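Local structure of phosphoribosyl-aminoimidazole carboxylase (Aspergillus clavatus, 3K5I) at residues Q116-R119 with T120-K124; T229-D233 with S234-L238; R244-D248 with A249-K253; M275-L278 with E279-I283. The protein probably makes N5-carboxyaminoimidazole ribonucleotide from 5-aminoimidazole ribonucleotide in purine biosynthesis, using ATP in an ATP-grasp fold seen here with ADP and magnesium bound. All blocks are in the same frame, centred on the assembly; numbering follows the deposited sequence.

Contact 1: residues Q116-R119 with T120-K124; sequences QAIR and TIQNK. With ADP (adenosine-5'-diphosphate), chain G.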
loop_
_atom_site.group_PDB
_atom_site.type_symbol
_atom_site.label_atom_id
_atom_site.label_comp_id
_atom_site.label_asym_id
_atom_site.label_seq_id
_atom_site.Cartn_x
_atom_site.Cartn_y
_atom_site.Cartn_z
ATOM N N GLN A 116 -6.648 -16.841 -25.820
ATOM C CA GLN A 116 -5.969 -18.071 -26.269
ATOM C C GLN A 116 -4.787 -18.410 -25.344
ATOM O O GLN A 116 -4.540 -19.595 -25.114
ATOM C CB GLN A 116 -5.422 -17.892 -27.674
ATOM C CG GLN A 116 -6.431 -17.606 -28.782
ATOM C CD GLN A 116 -6.604 -16.117 -29.082
ATOM O OE1 GLN A 116 -6.367 -15.288 -28.193
ATOM N NE2 GLN A 116 -7.037 -15.775 -30.312
ATOM N N ALA A 117 -4.071 -17.412 -24.805
ATOM C CA ALA A 117 -2.931 -17.608 -23.877
ATOM C C ALA A 117 -3.446 -18.286 -22.617
ATOM O O ALA A 117 -2.931 -19.342 -22.212
ATOM C CB ALA A 117 -2.230 -16.237 -23.511
ATOM N N ILE A 118 -4.540 -17.732 -22.063
ATOM C CA ILE A 118 -5.212 -18.262 -20.894
ATOM C C ILE A 118 -5.679 -19.694 -21.160
ATOM O O ILE A 118 -5.436 -20.626 -20.393
ATOM C CB ILE A 118 -6.438 -17.356 -20.484
ATOM C CG1 ILE A 118 -5.985 -15.955 -20.023
ATOM C CG2 ILE A 118 -7.070 -17.782 -19.112
ATOM C CD1 ILE A 118 -7.061 -15.093 -19.266
ATOM N N ARG A 119 -6.372 -19.897 -22.272
ATOM C CA ARG A 119 -6.845 -21.256 -22.547
ATOM C C ARG A 119 -5.697 -22.218 -22.552
ATOM O O ARG A 119 -5.786 -23.289 -21.948
ATOM C CB ARG A 119 -7.460 -21.432 -23.931
ATOM C CG ARG A 119 -8.411 -22.631 -24.012
ATOM C CD ARG A 119 -9.055 -22.569 -25.438
ATOM N NE ARG A 119 -10.170 -21.622 -25.394
ATOM C CZ ARG A 119 -11.006 -21.333 -26.382
ATOM N NH1 ARG A 119 -10.834 -21.929 -27.544
ATOM N NH2 ARG A 119 -11.993 -20.459 -26.195
ATOM N N THR A 120 -4.638 -21.847 -23.277
ATOM C CA THR A 120 -3.487 -22.740 -23.297
ATOM C C THR A 120 -2.978 -22.934 -21.873
ATOM O O THR A 120 -2.848 -24.042 -21.311
ATOM C CB THR A 120 -2.308 -22.236 -24.191
ATOM O OG1 THR A 120 -2.759 -22.057 -25.536
ATOM C CG2 THR A 120 -1.150 -23.255 -24.256
ATOM N N ILE A 121 -2.610 -21.811 -21.287
ATOM C CA ILE A 121 -1.998 -21.903 -19.993
ATOM C C ILE A 121 -2.747 -22.661 -18.914
ATOM O O ILE A 121 -2.157 -23.354 -18.085
ATOM C CB ILE A 121 -1.292 -20.545 -19.560
ATOM C CG1 ILE A 121 -0.097 -20.206 -20.465
ATOM C CG2 ILE A 121 -0.829 -20.528 -18.085
ATOM C CD1 ILE A 121 0.518 -18.802 -20.300
ATOM N N GLN A 122 -4.059 -22.524 -18.918
ATOM C CA GLN A 122 -4.876 -23.171 -17.902
ATOM C C GLN A 122 -4.810 -24.704 -17.815
ATOM O O GLN A 122 -5.191 -25.322 -16.806
ATOM C CB GLN A 122 -6.285 -22.610 -17.997
ATOM C CG GLN A 122 -6.993 -23.165 -19.193
ATOM C CD GLN A 122 -8.410 -22.607 -19.187
ATOM O OE1 GLN A 122 -9.258 -23.135 -19.865
ATOM N NE2 GLN A 122 -8.670 -21.548 -18.416
ATOM N N ASN A 123 -4.296 -25.322 -18.875
ATOM C CA ASN A 123 -4.137 -26.764 -18.891
ATOM C C ASN A 123 -2.624 -26.892 -18.928
ATOM O O ASN A 123 -1.968 -26.532 -19.914
ATOM C CB ASN A 123 -4.705 -27.395 -20.135
ATOM C CG ASN A 123 -4.616 -28.893 -20.060
ATOM O OD1 ASN A 123 -3.532 -29.453 -19.868
ATOM N ND2 ASN A 123 -5.758 -29.551 -20.198
ATOM N N LYS A 124 -2.118 -27.369 -17.791
ATOM C CA LYS A 124 -0.701 -27.544 -17.521
ATOM C C LYS A 124 0.011 -28.437 -18.494
ATOM O O LYS A 124 1.168 -28.167 -18.882
ATOM C CB LYS A 124 -0.478 -27.969 -16.067
ATOM C CG LYS A 124 -0.244 -26.781 -15.112
ATOM C CD LYS A 124 -0.181 -27.178 -13.628
ATOM C CE LYS A 124 1.216 -26.973 -13.026
ATOM N NZ LYS A 124 1.211 -27.456 -11.606
HETATM P PB ADP G . 0.993 -25.357 -8.797
HETATM O O1B ADP G . -0.116 -25.806 -7.925
HETATM O O2B ADP G . 0.137 -24.856 -9.939
HETATM O O3B ADP G . 2.040 -24.199 -8.713
HETATM P PA ADP G . 3.549 -26.675 -9.640
HETATM O O1A ADP G . 4.232 -25.388 -9.795
HETATM O O2A ADP G . 3.843 -27.536 -10.843
HETATM O O3A ADP G . 1.986 -26.513 -9.307
HETATM O "O5'" ADP G . 4.323 -27.306 -8.380
HETATM C "C5'" ADP G . 4.556 -26.560 -7.180
HETATM C "C4'" ADP G . 5.914 -26.912 -6.626
HETATM O "O4'" ADP G . 5.991 -28.343 -6.399
HETATM C "C3'" ADP G . 7.140 -26.698 -7.496
HETATM O "O3'" ADP G . 7.627 -25.398 -7.125
HETATM C "C2'" ADP G . 8.191 -27.691 -6.984
HETATM O "O2'" ADP G . 8.522 -27.449 -5.584
HETATM C "C1'" ADP G . 7.223 -28.842 -6.809
HETATM N N9 ADP G . 7.277 -29.614 -8.040
HETATM C C8 ADP G . 6.459 -29.416 -9.119
HETATM N N7 ADP G . 6.851 -30.173 -10.169
HETATM C C5 ADP G . 7.902 -30.899 -9.648
HETATM C C6 ADP G . 8.652 -31.970 -10.241
HETATM N N6 ADP G . 8.700 -32.497 -11.328
HETATM N N1 ADP G . 9.642 -32.491 -9.459
HETATM C C2 ADP G . 9.874 -32.118 -8.145
HETATM N N3 ADP G . 9.113 -31.221 -7.576
HETATM C C4 ADP G . 8.174 -30.617 -8.324
HETATM O O HOH W 1 -8.380 -25.237 -21.669
#

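Contact 2: residues T229-D233 with S234-L238; sequences TVQED and SICKL. With NA (sodium ion), chain E; ADP (adenosine-5'-diphosphate), chain G.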
loop_
_atom_site.group_PDB
_atom_site.type_symbol
_atom_site.label_atom_id
_atom_site.label_comp_id
_atom_site.label_asym_id
_atom_site.label_seq_id
_atom_site.Cartn_x
_atom_site.Cartn_y
_atom_site.Cartn_z
ATOM N N THR A 229 12.744 -19.019 -4.644
ATOM C CA THR A 229 11.550 -19.309 -3.892
ATOM C C THR A 229 11.684 -20.619 -3.153
ATOM O O THR A 229 12.453 -21.480 -3.552
ATOM C CB THR A 229 10.350 -19.467 -4.867
ATOM O OG1 THR A 229 10.620 -20.390 -5.938
ATOM C CG2 THR A 229 10.180 -18.166 -5.555
ATOM N N VAL A 230 10.911 -20.794 -2.093
ATOM C CA VAL A 230 10.969 -22.056 -1.355
ATOM C C VAL A 230 9.563 -22.586 -1.196
ATOM O O VAL A 230 8.657 -21.921 -0.662
ATOM C CB VAL A 230 11.697 -21.994 0.009
ATOM C CG1 VAL A 230 11.798 -23.413 0.564
ATOM C CG2 VAL A 230 13.097 -21.321 -0.105
ATOM N N GLN A 231 9.387 -23.817 -1.672
ATOM C CA GLN A 231 8.073 -24.433 -1.646
ATOM C C GLN A 231 8.078 -25.614 -0.711
ATOM O O GLN A 231 9.085 -26.290 -0.576
ATOM C CB GLN A 231 7.690 -24.986 -3.032
ATOM C CG GLN A 231 6.961 -24.019 -3.971
ATOM C CD GLN A 231 7.842 -22.811 -4.220
ATOM O OE1 GLN A 231 7.435 -21.667 -3.966
ATOM N NE2 GLN A 231 9.099 -23.062 -4.678
ATOM N N GLU A 232 6.941 -25.854 -0.086
ATOM C CA GLU A 232 6.792 -27.037 0.775
ATOM C C GLU A 232 5.409 -27.609 0.570
ATOM O O GLU A 232 4.396 -26.890 0.622
ATOM C CB GLU A 232 7.156 -26.906 2.254
ATOM C CG GLU A 232 7.146 -25.528 2.874
ATOM C CD GLU A 232 6.556 -25.551 4.279
ATOM O OE1 GLU A 232 7.336 -25.706 5.256
ATOM O OE2 GLU A 232 5.315 -25.440 4.415
ATOM N N ASP A 233 5.414 -28.913 0.320
ATOM C CA ASP A 233 4.212 -29.670 0.040
ATOM C C ASP A 233 3.671 -29.055 -1.195
ATOM O O ASP A 233 2.473 -28.957 -1.342
ATOM C CB ASP A 233 3.147 -29.568 1.119
ATOM C CG ASP A 233 3.621 -30.170 2.400
ATOM O OD1 ASP A 233 3.254 -29.685 3.498
ATOM O OD2 ASP A 233 4.391 -31.134 2.240
ATOM N N SER A 234 4.544 -28.670 -2.110
ATOM C CA SER A 234 4.027 -28.104 -3.368
ATOM C C SER A 234 3.461 -26.663 -3.244
ATOM O O SER A 234 2.910 -26.104 -4.173
ATOM C CB SER A 234 3.006 -29.069 -3.981
ATOM O OG SER A 234 3.503 -29.714 -5.133
ATOM N N ILE A 235 3.574 -26.007 -2.107
ATOM C CA ILE A 235 3.044 -24.644 -2.006
ATOM C C ILE A 235 4.168 -23.653 -1.761
ATOM O O ILE A 235 5.085 -23.990 -1.053
ATOM C CB ILE A 235 2.081 -24.523 -0.797
ATOM C CG1 ILE A 235 1.151 -25.729 -0.747
ATOM C CG2 ILE A 235 1.482 -23.108 -0.622
ATOM C CD1 ILE A 235 0.282 -25.840 0.567
ATOM N N CYS A 236 4.102 -22.423 -2.268
ATOM C CA CYS A 236 5.173 -21.487 -2.002
ATOM C C CYS A 236 5.118 -21.100 -0.523
ATOM O O CYS A 236 4.049 -20.916 0.099
ATOM C CB CYS A 236 4.977 -20.238 -2.861
ATOM S SG CYS A 236 6.150 -18.864 -2.551
ATOM N N LYS A 237 6.311 -20.923 0.012
ATOM C CA LYS A 237 6.450 -20.571 1.412
ATOM C C LYS A 237 7.211 -19.259 1.572
ATOM O O LYS A 237 6.704 -18.290 2.149
ATOM C CB LYS A 237 7.102 -21.734 2.173
ATOM C CG LYS A 237 7.286 -21.467 3.659
ATOM C CD LYS A 237 7.967 -22.691 4.272
ATOM C CE LYS A 237 8.801 -22.411 5.524
ATOM N NZ LYS A 237 9.551 -23.657 5.889
ATOM N N LEU A 238 8.421 -19.243 1.039
ATOM C CA LEU A 238 9.228 -18.031 1.141
ATOM C C LEU A 238 9.700 -17.582 -0.217
ATOM O O LEU A 238 9.840 -18.413 -1.136
ATOM C CB LEU A 238 10.595 -18.309 1.780
ATOM C CG LEU A 238 10.356 -18.764 3.209
ATOM C CD1 LEU A 238 11.511 -19.637 3.772
ATOM C CD2 LEU A 238 10.220 -17.397 3.869
HETATM NA NA NA E . 10.938 -27.624 -1.562
HETATM P PB ADP G . 0.993 -25.357 -8.797
HETATM O O1B ADP G . -0.116 -25.806 -7.925
HETATM O O2B ADP G . 0.137 -24.856 -9.939
HETATM O O3B ADP G . 2.040 -24.199 -8.713
HETATM P PA ADP G . 3.549 -26.675 -9.640
HETATM O O1A ADP G . 4.232 -25.388 -9.795
HETATM O O2A ADP G . 3.843 -27.536 -10.843
HETATM O O3A ADP G . 1.986 -26.513 -9.307
HETATM O "O5'" ADP G . 4.323 -27.306 -8.380
HETATM C "C5'" ADP G . 4.556 -26.560 -7.180
HETATM C "C4'" ADP G . 5.914 -26.912 -6.626
HETATM O "O4'" ADP G . 5.991 -28.343 -6.399
HETATM C "C3'" ADP G . 7.140 -26.698 -7.496
HETATM O "O3'" ADP G . 7.627 -25.398 -7.125
HETATM C "C2'" ADP G . 8.191 -27.691 -6.984
HETATM O "O2'" ADP G . 8.522 -27.449 -5.584
HETATM C "C1'" ADP G . 7.223 -28.842 -6.809
HETATM N N9 ADP G . 7.277 -29.614 -8.040
HETATM C C8 ADP G . 6.459 -29.416 -9.119
HETATM N N7 ADP G . 6.851 -30.173 -10.169
HETATM C C5 ADP G . 7.902 -30.899 -9.648
HETATM C C6 ADP G . 8.652 -31.970 -10.241
HETATM N N6 ADP G . 8.700 -32.497 -11.328
HETATM N N1 ADP G . 9.642 -32.491 -9.459
HETATM C C2 ADP G . 9.874 -32.118 -8.145
HETATM N N3 ADP G . 9.113 -31.221 -7.576
HETATM C C4 ADP G . 8.174 -30.617 -8.324
HETATM O O HOH W 2 11.393 -25.496 -2.930
HETATM O O HOH W 3 9.648 -29.292 0.486
HETATM O O HOH W 4 11.751 -26.923 0.746
HETATM O O HOH W 5 13.013 -28.946 -1.575
HETATM O O HOH W 6 9.269 -28.521 -3.814
#

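Contact 3: residues R244-D248 with A249-K253; sequences RNVSD and AINQK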
loop_
_atom_site.group_PDB
_atom_site.type_symbol
_atom_site.label_atom_id
_atom_site.label_comp_id
_atom_site.label_asym_id
_atom_site.label_seq_id
_atom_site.Cartn_x
_atom_site.Cartn_y
_atom_site.Cartn_z
ATOM N N ARG A 244 19.426 -15.415 -3.660
ATOM C CA ARG A 244 20.717 -15.520 -2.967
ATOM C C ARG A 244 21.669 -16.584 -3.579
ATOM O O ARG A 244 21.237 -17.693 -3.963
ATOM C CB ARG A 244 20.410 -15.940 -1.497
ATOM C CG ARG A 244 19.567 -14.958 -0.636
ATOM C CD ARG A 244 19.129 -15.455 0.766
ATOM N NE ARG A 244 18.498 -16.785 0.706
ATOM C CZ ARG A 244 18.270 -17.625 1.721
ATOM N NH1 ARG A 244 17.705 -18.827 1.537
ATOM N NH2 ARG A 244 18.584 -17.301 2.956
ATOM N N ASN A 245 22.973 -16.325 -3.600
ATOM C CA ASN A 245 23.905 -17.361 -4.088
ATOM C C ASN A 245 23.689 -17.865 -5.488
ATOM O O ASN A 245 23.717 -19.082 -5.755
ATOM C CB ASN A 245 23.745 -18.618 -3.215
ATOM C CG ASN A 245 24.541 -18.566 -1.921
ATOM O OD1 ASN A 245 24.150 -19.191 -0.936
ATOM N ND2 ASN A 245 25.661 -17.845 -1.922
ATOM N N VAL A 246 23.487 -16.918 -6.384
ATOM C CA VAL A 246 23.218 -17.281 -7.743
ATOM C C VAL A 246 24.118 -16.296 -8.486
ATOM O O VAL A 246 24.104 -15.099 -8.213
ATOM C CB VAL A 246 21.714 -16.969 -8.007
ATOM C CG1 VAL A 246 21.394 -17.144 -9.452
ATOM C CG2 VAL A 246 20.828 -17.956 -7.262
ATOM N N SER A 247 24.916 -16.815 -9.411
ATOM C CA SER A 247 25.838 -15.998 -10.193
ATOM C C SER A 247 25.072 -15.135 -11.183
ATOM O O SER A 247 23.972 -15.479 -11.601
ATOM C CB SER A 247 26.645 -16.959 -11.076
ATOM O OG SER A 247 25.752 -17.940 -11.533
ATOM N N ASP A 248 25.668 -14.022 -11.587
ATOM C CA ASP A 248 25.020 -13.160 -12.558
ATOM C C ASP A 248 24.810 -13.999 -13.814
ATOM O O ASP A 248 24.029 -13.615 -14.677
ATOM C CB ASP A 248 25.954 -12.004 -12.928
ATOM C CG ASP A 248 26.626 -11.390 -11.716
ATOM O OD1 ASP A 248 25.923 -11.295 -10.696
ATOM O OD2 ASP A 248 27.813 -10.993 -11.767
ATOM N N ALA A 249 25.524 -15.119 -13.925
ATOM C CA ALA A 249 25.430 -15.996 -15.091
ATOM C C ALA A 249 24.158 -16.794 -15.058
ATOM O O ALA A 249 23.477 -17.064 -16.064
ATOM C CB ALA A 249 26.624 -16.918 -15.159
ATOM N N ILE A 250 23.817 -17.156 -13.832
ATOM C CA ILE A 250 22.598 -17.905 -13.663
ATOM C C ILE A 250 21.450 -16.908 -13.774
ATOM O O ILE A 250 20.568 -17.093 -14.607
ATOM C CB ILE A 250 22.656 -18.788 -12.410
ATOM C CG1 ILE A 250 23.465 -20.044 -12.750
ATOM C CG2 ILE A 250 21.334 -19.388 -12.119
ATOM C CD1 ILE A 250 24.060 -20.703 -11.526
ATOM N N ASN A 251 21.475 -15.820 -13.008
ATOM C CA ASN A 251 20.379 -14.876 -13.082
ATOM C C ASN A 251 20.034 -14.626 -14.534
ATOM O O ASN A 251 18.871 -14.485 -14.922
ATOM C CB ASN A 251 20.743 -13.537 -12.421
ATOM C CG ASN A 251 20.721 -13.624 -10.895
ATOM O OD1 ASN A 251 19.959 -14.417 -10.337
ATOM N ND2 ASN A 251 21.587 -12.869 -10.224
ATOM N N GLN A 252 21.090 -14.551 -15.321
ATOM C CA GLN A 252 20.871 -14.269 -16.695
ATOM C C GLN A 252 20.171 -15.290 -17.559
ATOM O O GLN A 252 19.243 -14.964 -18.334
ATOM C CB GLN A 252 22.036 -13.479 -17.281
ATOM C CG GLN A 252 21.641 -12.752 -18.556
ATOM C CD GLN A 252 22.821 -12.526 -19.484
ATOM O OE1 GLN A 252 23.230 -11.387 -19.740
ATOM N NE2 GLN A 252 23.371 -13.620 -19.999
ATOM N N LYS A 253 20.635 -16.524 -17.394
ATOM C CA LYS A 253 20.055 -17.597 -18.172
ATOM C C LYS A 253 18.591 -17.663 -17.751
ATOM O O LYS A 253 17.709 -17.908 -18.557
ATOM C CB LYS A 253 20.750 -18.946 -17.980
ATOM C CG LYS A 253 20.393 -19.913 -19.123
ATOM C CD LYS A 253 19.597 -21.162 -18.690
ATOM C CE LYS A 253 19.164 -22.090 -19.852
ATOM N NZ LYS A 253 18.932 -23.577 -19.613
#

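Contact 4: residues M275-L278 with E279-I283; sequences MFLL and EDDSI. With ADP (adenosine-5'-diphosphate), chain G.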
loop_
_atom_site.group_PDB
_atom_site.type_symbol
_atom_site.label_atom_id
_atom_site.label_comp_id
_atom_site.label_asym_id
_atom_site.label_seq_id
_atom_site.Cartn_x
_atom_site.Cartn_y
_atom_site.Cartn_z
ATOM N N MET A 275 11.086 -21.592 -12.419
ATOM C CA MET A 275 12.143 -22.444 -12.970
ATOM C C MET A 275 12.866 -23.176 -11.872
ATOM O O MET A 275 12.831 -22.844 -10.690
ATOM C CB MET A 275 13.187 -21.626 -13.716
ATOM C CG MET A 275 12.523 -20.888 -14.851
ATOM S SD MET A 275 13.380 -19.423 -15.413
ATOM C CE MET A 275 13.079 -18.214 -14.100
ATOM N N PHE A 276 13.503 -24.262 -12.252
ATOM C CA PHE A 276 14.200 -24.982 -11.210
ATOM C C PHE A 276 15.670 -24.821 -11.548
ATOM O O PHE A 276 15.998 -24.674 -12.724
ATOM C CB PHE A 276 13.932 -26.481 -11.277
ATOM C CG PHE A 276 12.501 -26.919 -11.237
ATOM C CD1 PHE A 276 11.957 -27.543 -12.343
ATOM C CD2 PHE A 276 11.728 -26.810 -10.112
ATOM C CE1 PHE A 276 10.666 -28.019 -12.326
ATOM C CE2 PHE A 276 10.395 -27.278 -10.097
ATOM C CZ PHE A 276 9.870 -27.911 -11.206
ATOM N N LEU A 277 16.530 -24.884 -10.532
ATOM C CA LEU A 277 17.956 -24.753 -10.763
ATOM C C LEU A 277 18.496 -26.131 -10.556
ATOM O O LEU A 277 18.275 -26.752 -9.507
ATOM C CB LEU A 277 18.666 -23.782 -9.826
ATOM C CG LEU A 277 20.113 -23.433 -10.262
ATOM C CD1 LEU A 277 20.513 -22.912 -11.631
ATOM C CD2 LEU A 277 20.698 -22.501 -9.235
ATOM N N LEU A 278 19.180 -26.589 -11.597
ATOM C CA LEU A 278 19.761 -27.926 -11.541
ATOM C C LEU A 278 21.106 -27.993 -10.840
ATOM O O LEU A 278 21.855 -26.992 -10.792
ATOM C CB LEU A 278 19.684 -28.630 -12.890
ATOM C CG LEU A 278 18.174 -28.621 -13.089
ATOM C CD1 LEU A 278 17.808 -29.253 -14.447
ATOM C CD2 LEU A 278 17.587 -29.310 -11.823
ATOM N N GLU A 279 21.368 -29.157 -10.246
ATOM C CA GLU A 279 22.598 -29.391 -9.515
ATOM C C GLU A 279 23.730 -29.166 -10.474
ATOM O O GLU A 279 24.866 -28.918 -10.050
ATOM C CB GLU A 279 22.672 -30.775 -8.861
ATOM C CG GLU A 279 23.234 -30.793 -7.448
ATOM C CD GLU A 279 22.150 -30.769 -6.377
ATOM O OE1 GLU A 279 22.287 -30.028 -5.362
ATOM O OE2 GLU A 279 21.153 -31.525 -6.522
ATOM N N ASP A 280 23.371 -29.266 -11.759
ATOM C CA ASP A 280 24.302 -29.029 -12.839
ATOM C C ASP A 280 24.424 -27.557 -13.225
ATOM O O ASP A 280 25.249 -27.201 -14.057
ATOM C CB ASP A 280 24.124 -29.983 -14.014
ATOM C CG ASP A 280 22.940 -29.646 -14.874
ATOM O OD1 ASP A 280 22.346 -30.602 -15.427
ATOM O OD2 ASP A 280 22.615 -28.447 -14.972
ATOM N N ASP A 281 23.579 -26.718 -12.625
ATOM C CA ASP A 281 23.551 -25.282 -12.887
ATOM C C ASP A 281 22.801 -24.899 -14.157
ATOM O O ASP A 281 22.780 -23.728 -14.547
ATOM C CB ASP A 281 24.895 -24.571 -12.727
ATOM C CG ASP A 281 25.112 -24.094 -11.305
ATOM O OD1 ASP A 281 24.157 -24.325 -10.539
ATOM O OD2 ASP A 281 26.175 -23.523 -10.960
ATOM N N SER A 282 22.178 -25.896 -14.783
ATOM C CA SER A 282 21.417 -25.612 -15.991
ATOM C C SER A 282 19.978 -25.288 -15.522
ATOM O O SER A 282 19.579 -25.504 -14.374
ATOM C CB SER A 282 21.414 -26.834 -16.885
ATOM O OG SER A 282 20.619 -27.784 -16.217
ATOM N N ILE A 283 19.164 -24.760 -16.425
ATOM C CA ILE A 283 17.816 -24.389 -16.055
ATOM C C ILE A 283 16.637 -25.022 -16.740
ATOM O O ILE A 283 16.609 -25.339 -17.938
ATOM C CB ILE A 283 17.627 -22.867 -15.841
ATOM C CG1 ILE A 283 18.739 -22.356 -14.929
ATOM C CG2 ILE A 283 16.339 -22.566 -15.106
ATOM C CD1 ILE A 283 18.851 -20.804 -14.862
HETATM P PB ADP G . 0.993 -25.357 -8.797
HETATM O O1B ADP G . -0.116 -25.806 -7.925
HETATM O O2B ADP G . 0.137 -24.856 -9.939
HETATM O O3B ADP G . 2.040 -24.199 -8.713
HETATM P PA ADP G . 3.549 -26.675 -9.640
HETATM O O1A ADP G . 4.232 -25.388 -9.795
HETATM O O2A ADP G . 3.843 -27.536 -10.843
HETATM O O3A ADP G . 1.986 -26.513 -9.307
HETATM O "O5'" ADP G . 4.323 -27.306 -8.380
HETATM C "C5'" ADP G . 4.556 -26.560 -7.180
HETATM C "C4'" ADP G . 5.914 -26.912 -6.626
HETATM O "O4'" ADP G . 5.991 -28.343 -6.399
HETATM C "C3'" ADP G . 7.140 -26.698 -7.496
HETATM O "O3'" ADP G . 7.627 -25.398 -7.125
HETATM C "C2'" ADP G . 8.191 -27.691 -6.984
HETATM O "O2'" ADP G . 8.522 -27.449 -5.584
HETATM C "C1'" ADP G . 7.223 -28.842 -6.809
HETATM N N9 ADP G . 7.277 -29.614 -8.040
HETATM C C8 ADP G . 6.459 -29.416 -9.119
HETATM N N7 ADP G . 6.851 -30.173 -10.169
HETATM C C5 ADP G . 7.902 -30.899 -9.648
HETATM C C6 ADP G . 8.652 -31.970 -10.241
HETATM N N6 ADP G . 8.700 -32.497 -11.328
HETATM N N1 ADP G . 9.642 -32.491 -9.459
HETATM C C2 ADP G . 9.874 -32.118 -8.145
HETATM N N3 ADP G . 9.113 -31.221 -7.576
HETATM C C4 ADP G . 8.174 -30.617 -8.324
#

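Contact 1: residues Q116-R119 with T120-K124
A first torsion of 75° places CG of Q122 between its own backbone N and carbonyl carbon, and an extended second torsion (178°) then carries the amide back along the preceding turn, past I118 and R119. The folding back is measurable: Q122 CG lies 3.0 Å from R119 O and 3.2 Å from I118 O, while Q122 NE2 passes 4.2 Å from I118 CG2, the two side chains lying obliquely to one another. The amide's rotation is set at both ends. NE2 donates to the backbone carbonyls of E95 and V97, and one water donates to Q122 OE1 and, at 3.3 Å, to R119 O. Beneath this lie i to i+4 bonds, with I121 N to A117 O at 2.7 Å (N-H...O 170°) the shortest. R119, on the same side of the helix, is held by T99 through NE and by a salt bridge from NH2 to E103. Beyond Q122 the chain changes direction: N123 is the N-cap of helix 124-132, its OD1 accepting from N126 N. K124 then extends to the diphosphate, with NZ 2.7 Å from ADP O2A and 2.6 Å from ADP O3A. The whole is a helix-to-helix junction delivering a lysine to the nucleotide site of an ATP-grasp enzyme.

Contact 2: residues T229-D233 with S234-L238
Q231 leans over C236 of the returning strand, and its course can be followed atom by atom. CB sits 3.4 Å from I235 O, and CG, beside the same carbonyl, is 3.5 Å from ADP O3'. A bend at chi2 (60°) turns the amide along the hairpin, bringing OE1 to 3.0 Å from C236 CA, while NE2 points back to a weak bond with T229 OG1 (3.3 Å) and a stronger partner, E209 OE1. Backbone geometry identifies the hairpin: a type I' turn from E232 to I235, antiparallel pairing beyond it, and a classic bulge in which V230 O takes both K237 N at 2.6 Å and L238 N at 3.2 Å. The L238 donor lies in the carbonyl plane on a lone pair, the K237 donor almost straight ahead of the carbonyl. E232 and K237 join in a salt bridge, K237 NZ standing 3.1 Å from E232 OE1 and 48° out of the carboxylate plane. At the turn, S234 OG bonds to N177 and lies close to the ADP ribose oxygen O4'. The main-chain oxygen of Q231 binds sodium at 2.5 Å. One residue thus lines the ribose with its side chain and coordinates an ion with its carbonyl, so the protein supplies one of the six sodium ligands, a main-chain oxygen, and water supplies the other five.

Contact 3: residues R244-D248 with A249-K253
The carbonyl oxygen of S247 is gripped by two amides of the helix that follows. N251 N approaches at 2.9 Å and nearly straight (N-H...O 165°), whereas I250 N, although 2.8 Å away, bends to 126° and makes only a weak bond. I250 N has a second acceptor in S247 OG at 3.1 Å, which marks S247 as the N-cap of helix 248-263. A first torsion of 40° tucks that hydroxyl between the backbone N and carbonyl carbon of S247, against the I250 side chain, whose CD1 lies 3.2 Å from it. V246 closes in on another branch of the isoleucine: its CG1 meets I250 CG2 at 3.5 Å, tighter than usual van der Waals contact, and the two side chains cross at about a right angle. The same V246 methyl also lies 3.2 Å from N251 OD1. Upstream, R244 ties the loop to the rest of the protein through salt bridges with E228 and E388. The cap satisfies an amide at the helix start that has no preceding turn to pair with, and the carboxylate of D248, in the first turn, would probably be stabilised by the positive end of the helix dipole.

Contact 4: residues M275-L278 with E279-I283
I283 lies obliquely across both M275 and L277, with one branch for each. Its CG2 approaches M275 CB at 3.6 Å and grazes F276 O at 3.2 Å, while its CG1 meets L277 CD1 at 3.8 Å. M275, L277 and I283 therefore share one face of the sheet, where I250 and L257 of helix 248-263 cover them. F276 leaves from the other face, CG opposite its carbonyl carbon (chi1 -56°), and presents its ring edge to the nucleotide: CE2 is 3.8 Å from ADP C2', which lies in the ring plane, and CZ is 3.9 Å from ADP C5. The ring of F206 meets that of F276 with planes only about 10° apart. Between the strands, L278 N donates to S282 O at 3.0 Å, and L278 CD1 rests 3.6 Å from S282 OG. The link is a type I turn from L278 to D281. D280 fits an Asx turn, its OD2 facing S282 N, although crowding in the model makes the position of OD2 doubtful. D281 sends OD1 to a salt bridge with K207, and its backbone oxygen lies 3.8 Å from L277 CD1. Hydrocarbon contact thus joins this hairpin to the helix on one face, while on the other the edge of F276 gives the ADP ribose and base a nonpolar contact; the acidic residues stay at the exposed turn.

How the contacts relate
Contacts 1, 2 and 4 converge on ADP from different elements: a helix junction supplies a charged group to the phosphates, one hairpin approaches the ribose with polar groups, and another offers an aromatic edge. Contacts 2 and 4 belong to the same antiparallel sheet, their centres about 17 Å apart. Contact 3 is the surface member, a helix start without ligands, yet it touches contact 4: I250 CG2 packs 3.7 Å from L277 CD1, so helix 248-263 covers the sheet face turned away from the nucleotide. Contacts 1, 2 and 4 are partly buried. Contact 1 stands apart, its centre 23 to 29 Å from the others, and it belongs to the preATP-grasp region, whereas the other three belong to the ATP-grasp region.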